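Local coordinates for hypothetical protein (Bacteroides uniformis ATCC 8492, PDB 4QRL), which is of unknown function but folds as a lipocalin-like beta-barrel, a family whose members commonly bind small hydrophobic ligands, at residues Cys44-Phe55 with Ser73-Phe83. Numbering follows the deposited sequence. Where two conformers were deposited one is given.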
loop_
_atom_site.group_PDB
_atom_site.type_symbol
_atom_site.label_atom_id
_atom_site.label_comp_id
_atom_site.label_asym_id
_atom_site.label_seq_id
_atom_site.Cartn_x
_atom_site.Cartn_y
_atom_site.Cartn_z
ATOM N N CYS A 44 -0.016 -10.047 -0.759
ATOM C CA CYS A 44 -1.444 -10.170 -0.950
ATOM C C CYS A 44 -1.844 -11.634 -0.849
ATOM O O CYS A 44 -1.316 -12.477 -1.578
ATOM C CB CYS A 44 -1.843 -9.562 -2.282
ATOM S SG CYS A 44 -1.371 -7.829 -2.439
ATOM N N LEU A 45 -2.766 -11.925 0.075
ATOM C CA LEU A 45 -3.261 -13.268 0.352
ATOM C C LEU A 45 -4.454 -13.557 -0.532
ATOM O O LEU A 45 -5.497 -12.907 -0.423
ATOM C CB LEU A 45 -3.609 -13.440 1.846
ATOM C CG LEU A 45 -2.483 -13.120 2.843
ATOM C CD1 LEU A 45 -3.010 -13.169 4.268
ATOM C CD2 LEU A 45 -1.303 -14.084 2.688
ATOM N N LEU A 46 -4.281 -14.515 -1.448
ATOM C CA LEU A 46 -5.327 -14.873 -2.390
ATOM C C LEU A 46 -6.372 -15.775 -1.723
ATOM O O LEU A 46 -6.070 -16.530 -0.786
ATOM C CB LEU A 46 -4.709 -15.563 -3.628
ATOM C CG LEU A 46 -3.604 -14.803 -4.391
ATOM C CD1 LEU A 46 -2.896 -15.707 -5.392
ATOM C CD2 LEU A 46 -4.145 -13.580 -5.102
ATOM N N LYS A 47 -7.604 -15.758 -2.264
ATOM C CA LYS A 47 -8.685 -16.626 -1.771
ATOM C C LYS A 47 -8.236 -18.094 -1.799
ATOM O O LYS A 47 -8.543 -18.846 -0.867
ATOM C CB LYS A 47 -9.973 -16.437 -2.613
ATOM C CG LYS A 47 -10.408 -14.978 -2.748
ATOM C CD LYS A 47 -11.802 -14.800 -3.352
ATOM C CE LYS A 47 -12.193 -13.339 -3.322
ATOM N NZ LYS A 47 -13.595 -13.111 -3.762
ATOM N N ASP A 48 -7.418 -18.467 -2.824
ATOM C CA ASP A 48 -6.939 -19.835 -3.040
ATOM C C ASP A 48 -5.834 -20.291 -2.055
ATOM O O ASP A 48 -5.260 -21.365 -2.256
ATOM C CB ASP A 48 -6.477 -20.047 -4.511
ATOM C CG ASP A 48 -5.366 -19.147 -5.062
ATOM O OD1 ASP A 48 -4.495 -18.705 -4.266
ATOM O OD2 ASP A 48 -5.299 -18.978 -6.309
ATOM N N GLY A 49 -5.576 -19.514 -0.998
ATOM C CA GLY A 49 -4.553 -19.847 -0.005
ATOM C C GLY A 49 -3.142 -19.464 -0.425
ATOM O O GLY A 49 -2.201 -19.599 0.359
ATOM N N GLY A 50 -3.016 -18.931 -1.638
ATOM C CA GLY A 50 -1.761 -18.472 -2.211
ATOM C C GLY A 50 -1.288 -17.128 -1.686
ATOM O O GLY A 50 -2.058 -16.332 -1.132
ATOM N N LEU A 51 -0.005 -16.873 -1.875
ATOM C CA LEU A 51 0.643 -15.644 -1.449
ATOM C C LEU A 51 1.321 -15.001 -2.658
ATOM O O LEU A 51 2.285 -15.565 -3.197
ATOM C CB LEU A 51 1.658 -15.956 -0.318
ATOM C CG LEU A 51 2.240 -14.784 0.452
ATOM C CD1 LEU A 51 2.576 -15.175 1.875
ATOM C CD2 LEU A 51 3.507 -14.243 -0.212
ATOM N N THR A 52 0.824 -13.816 -3.070
ATOM C CA THR A 52 1.382 -13.059 -4.188
ATOM C C THR A 52 2.122 -11.855 -3.610
ATOM O O THR A 52 1.587 -11.175 -2.727
ATOM C CB THR A 52 0.267 -12.684 -5.183
ATOM O OG1 THR A 52 0.014 -13.813 -6.012
ATOM C CG2 THR A 52 0.633 -11.509 -6.072
ATOM N N THR A 53 3.355 -11.611 -4.058
ATOM C CA THR A 53 4.117 -10.468 -3.555
ATOM C C THR A 53 4.459 -9.544 -4.713
ATOM O O THR A 53 4.897 -9.997 -5.785
ATOM C CB THR A 53 5.387 -10.895 -2.792
ATOM O OG1 THR A 53 5.074 -11.943 -1.872
ATOM C CG2 THR A 53 6.066 -9.722 -2.042
ATOM N N PHE A 54 4.236 -8.255 -4.491
ATOM C CA PHE A 54 4.596 -7.195 -5.416
ATOM C C PHE A 54 5.821 -6.492 -4.845
ATOM O O PHE A 54 5.930 -6.323 -3.632
ATOM C CB PHE A 54 3.446 -6.216 -5.621
ATOM C CG PHE A 54 2.199 -6.868 -6.162
ATOM C CD1 PHE A 54 1.249 -7.410 -5.301
ATOM C CD2 PHE A 54 1.979 -6.954 -7.537
ATOM C CE1 PHE A 54 0.089 -8.024 -5.808
ATOM C CE2 PHE A 54 0.825 -7.576 -8.043
ATOM C CZ PHE A 54 -0.121 -8.078 -7.173
ATOM N N PHE A 55 6.719 -6.048 -5.709
ATOM C CA PHE A 55 7.947 -5.401 -5.253
ATOM C C PHE A 55 8.120 -4.059 -5.905
ATOM O O PHE A 55 7.718 -3.851 -7.052
ATOM C CB PHE A 55 9.183 -6.271 -5.560
ATOM C CG PHE A 55 9.208 -7.581 -4.817
ATOM C CD1 PHE A 55 8.587 -8.710 -5.345
ATOM C CD2 PHE A 55 9.842 -7.685 -3.579
ATOM C CE1 PHE A 55 8.614 -9.923 -4.656
ATOM C CE2 PHE A 55 9.858 -8.893 -2.886
ATOM C CZ PHE A 55 9.248 -10.007 -3.437
ATOM N N SER A 73 6.056 -6.605 -11.352
ATOM C CA SER A 73 4.875 -6.492 -10.485
ATOM C C SER A 73 3.725 -5.856 -11.265
ATOM O O SER A 73 2.593 -6.293 -11.128
ATOM C CB SER A 73 5.187 -5.678 -9.230
ATOM O OG SER A 73 6.086 -6.384 -8.387
ATOM N N VAL A 74 4.027 -4.863 -12.122
ATOM C CA VAL A 74 3.030 -4.182 -12.969
ATOM C C VAL A 74 2.418 -5.214 -13.930
ATOM O O VAL A 74 1.202 -5.196 -14.152
ATOM C CB VAL A 74 3.646 -2.953 -13.714
ATOM C CG1 VAL A 74 2.657 -2.316 -14.704
ATOM C CG2 VAL A 74 4.147 -1.913 -12.721
ATOM N N ASN A 75 3.251 -6.150 -14.455
ATOM C CA ASN A 75 2.808 -7.178 -15.399
ATOM C C ASN A 75 2.177 -8.402 -14.709
ATOM O O ASN A 75 1.680 -9.279 -15.396
ATOM C CB ASN A 75 3.955 -7.608 -16.307
ATOM C CG ASN A 75 4.454 -6.511 -17.220
ATOM O OD1 ASN A 75 3.767 -5.518 -17.491
ATOM N ND2 ASN A 75 5.668 -6.665 -17.719
ATOM N N ASP A 76 2.158 -8.445 -13.367
ATOM C CA ASP A 76 1.562 -9.556 -12.608
ATOM C C ASP A 76 0.070 -9.702 -12.946
ATOM O O ASP A 76 -0.624 -8.689 -13.104
ATOM C CB ASP A 76 1.752 -9.332 -11.101
ATOM C CG ASP A 76 1.419 -10.550 -10.273
ATOM O OD1 ASP A 76 0.215 -10.810 -10.064
ATOM O OD2 ASP A 76 2.361 -11.262 -9.866
ATOM N N LYS A 77 -0.413 -10.952 -13.090
ATOM C CA LYS A 77 -1.822 -11.235 -13.439
ATOM C C LYS A 77 -2.806 -10.633 -12.384
ATOM O O LYS A 77 -3.940 -10.324 -12.722
ATOM C CB LYS A 77 -2.060 -12.751 -13.604
ATOM C CG LYS A 77 -2.124 -13.528 -12.280
ATOM C CD LYS A 77 -2.267 -15.043 -12.479
ATOM C CE LYS A 77 -2.118 -15.816 -11.183
ATOM N NZ LYS A 77 -0.729 -15.756 -10.635
ATOM N N ASN A 78 -2.357 -10.449 -11.125
ATOM C CA ASN A 78 -3.210 -9.860 -10.091
ATOM C C ASN A 78 -2.940 -8.378 -9.865
ATOM O O ASN A 78 -3.516 -7.808 -8.937
ATOM C CB ASN A 78 -3.092 -10.617 -8.772
ATOM C CG ASN A 78 -3.966 -11.828 -8.772
ATOM O OD1 ASN A 78 -3.493 -12.957 -8.819
ATOM N ND2 ASN A 78 -5.260 -11.608 -8.822
ATOM N N TYR A 79 -2.134 -7.728 -10.733
ATOM C CA TYR A 79 -1.802 -6.307 -10.564
ATOM C C TYR A 79 -3.045 -5.371 -10.381
ATOM O O TYR A 79 -3.071 -4.573 -9.434
ATOM C CB TYR A 79 -0.942 -5.811 -11.719
ATOM C CG TYR A 79 -0.506 -4.379 -11.552
ATOM C CD1 TYR A 79 0.365 -4.009 -10.528
ATOM C CD2 TYR A 79 -1.003 -3.377 -12.383
ATOM C CE1 TYR A 79 0.727 -2.684 -10.335
ATOM C CE2 TYR A 79 -0.606 -2.049 -12.226
ATOM C CZ TYR A 79 0.263 -1.711 -11.199
ATOM O OH TYR A 79 0.674 -0.412 -11.031
ATOM N N ASP A 80 -4.078 -5.507 -11.222
ATOM C CA ASP A 80 -5.272 -4.644 -11.110
ATOM C C ASP A 80 -6.204 -4.980 -9.947
ATOM O O ASP A 80 -7.071 -4.167 -9.597
ATOM C CB ASP A 80 -6.075 -4.665 -12.398
ATOM C CG ASP A 80 -5.376 -4.058 -13.592
ATOM O OD1 ASP A 80 -4.376 -3.331 -13.393
ATOM O OD2 ASP A 80 -5.842 -4.283 -14.722
ATOM N N THR A 81 -6.021 -6.152 -9.337
ATOM C CA THR A 81 -6.807 -6.551 -8.187
ATOM C C THR A 81 -6.365 -5.747 -6.971
ATOM O O THR A 81 -7.196 -5.349 -6.144
ATOM C CB THR A 81 -6.644 -8.067 -7.944
ATOM O OG1 THR A 81 -7.001 -8.752 -9.132
ATOM C CG2 THR A 81 -7.475 -8.582 -6.790
ATOM N N TYR A 82 -5.050 -5.516 -6.858
ATOM C CA TYR A 82 -4.506 -4.911 -5.646
ATOM C C TYR A 82 -3.917 -3.537 -5.825
ATOM O O TYR A 82 -3.795 -2.818 -4.828
ATOM C CB TYR A 82 -3.462 -5.849 -5.049
ATOM C CG TYR A 82 -4.049 -7.185 -4.637
ATOM C CD1 TYR A 82 -4.877 -7.290 -3.521
ATOM C CD2 TYR A 82 -3.795 -8.335 -5.373
ATOM C CE1 TYR A 82 -5.426 -8.512 -3.141
ATOM C CE2 TYR A 82 -4.349 -9.561 -5.012
ATOM C CZ TYR A 82 -5.152 -9.644 -3.886
ATOM O OH TYR A 82 -5.697 -10.838 -3.526
ATOM N N PHE A 83 -3.528 -3.170 -7.057
ATOM C CA PHE A 83 -2.908 -1.883 -7.328
ATOM C C PHE A 83 -3.556 -1.221 -8.535
ATOM O O PHE A 83 -4.420 -0.351 -8.348
ATOM C CB PHE A 83 -1.378 -2.055 -7.482
ATOM C CG PHE A 83 -0.722 -2.481 -6.187
ATOM C CD1 PHE A 83 -0.378 -1.538 -5.220
ATOM C CD2 PHE A 83 -0.495 -3.829 -5.909
ATOM C CE1 PHE A 83 0.201 -1.932 -4.006
ATOM C CE2 PHE A 83 0.042 -4.222 -4.685
ATOM C CZ PHE A 83 0.381 -3.272 -3.740
HETATM O O HOH W 1 -0.750 -12.998 -8.776
HETATM O O HOH W 2 5.414 -9.614 -8.334
#
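C44 and F54 lie on neighbouring antiparallel strands, ending 39-45 and opening 51-61, and both send their side chains toward segment 73-83, which takes in the end of helix 71-74 and helix 79-82; the CA atoms come nearest at F54 and S73, 5.1 Å apart. There the backbone N of F55 gives S73 OG a nearly straight hydrogen bond (2.8 Å, 174°). The F54 ring lies against the turn joining the helices and against the second helix and its end: the edge of F83 meets one of its faces in a T-shaped pair, planes 67° apart, while S73 O meets the ring edge, near its plane, and D76 CB is 3.6 Å from F54 CE2. Beyond it, C44 sits on one face of the Y82 ring, CB over the centre and C44 SG 3.5 Å from Y82 CG, a sulfur-aromatic contact; T81 CG2 lies on the opposite face. With CG beside its own backbone N (chi1 -62°), Y82 also brings OH to 3.5 Å from L46 CD2. Replacing Y82 by an alanine would probably leave C44 without its sulfur-aromatic partner and L46 CD2 beside a gap. One water donates to D76 OD1 and N78 OD1. Ring and sulfur contacts, one direct hydrogen bond and polar links thus tie the helical connection to strands 39-45 and 51-61.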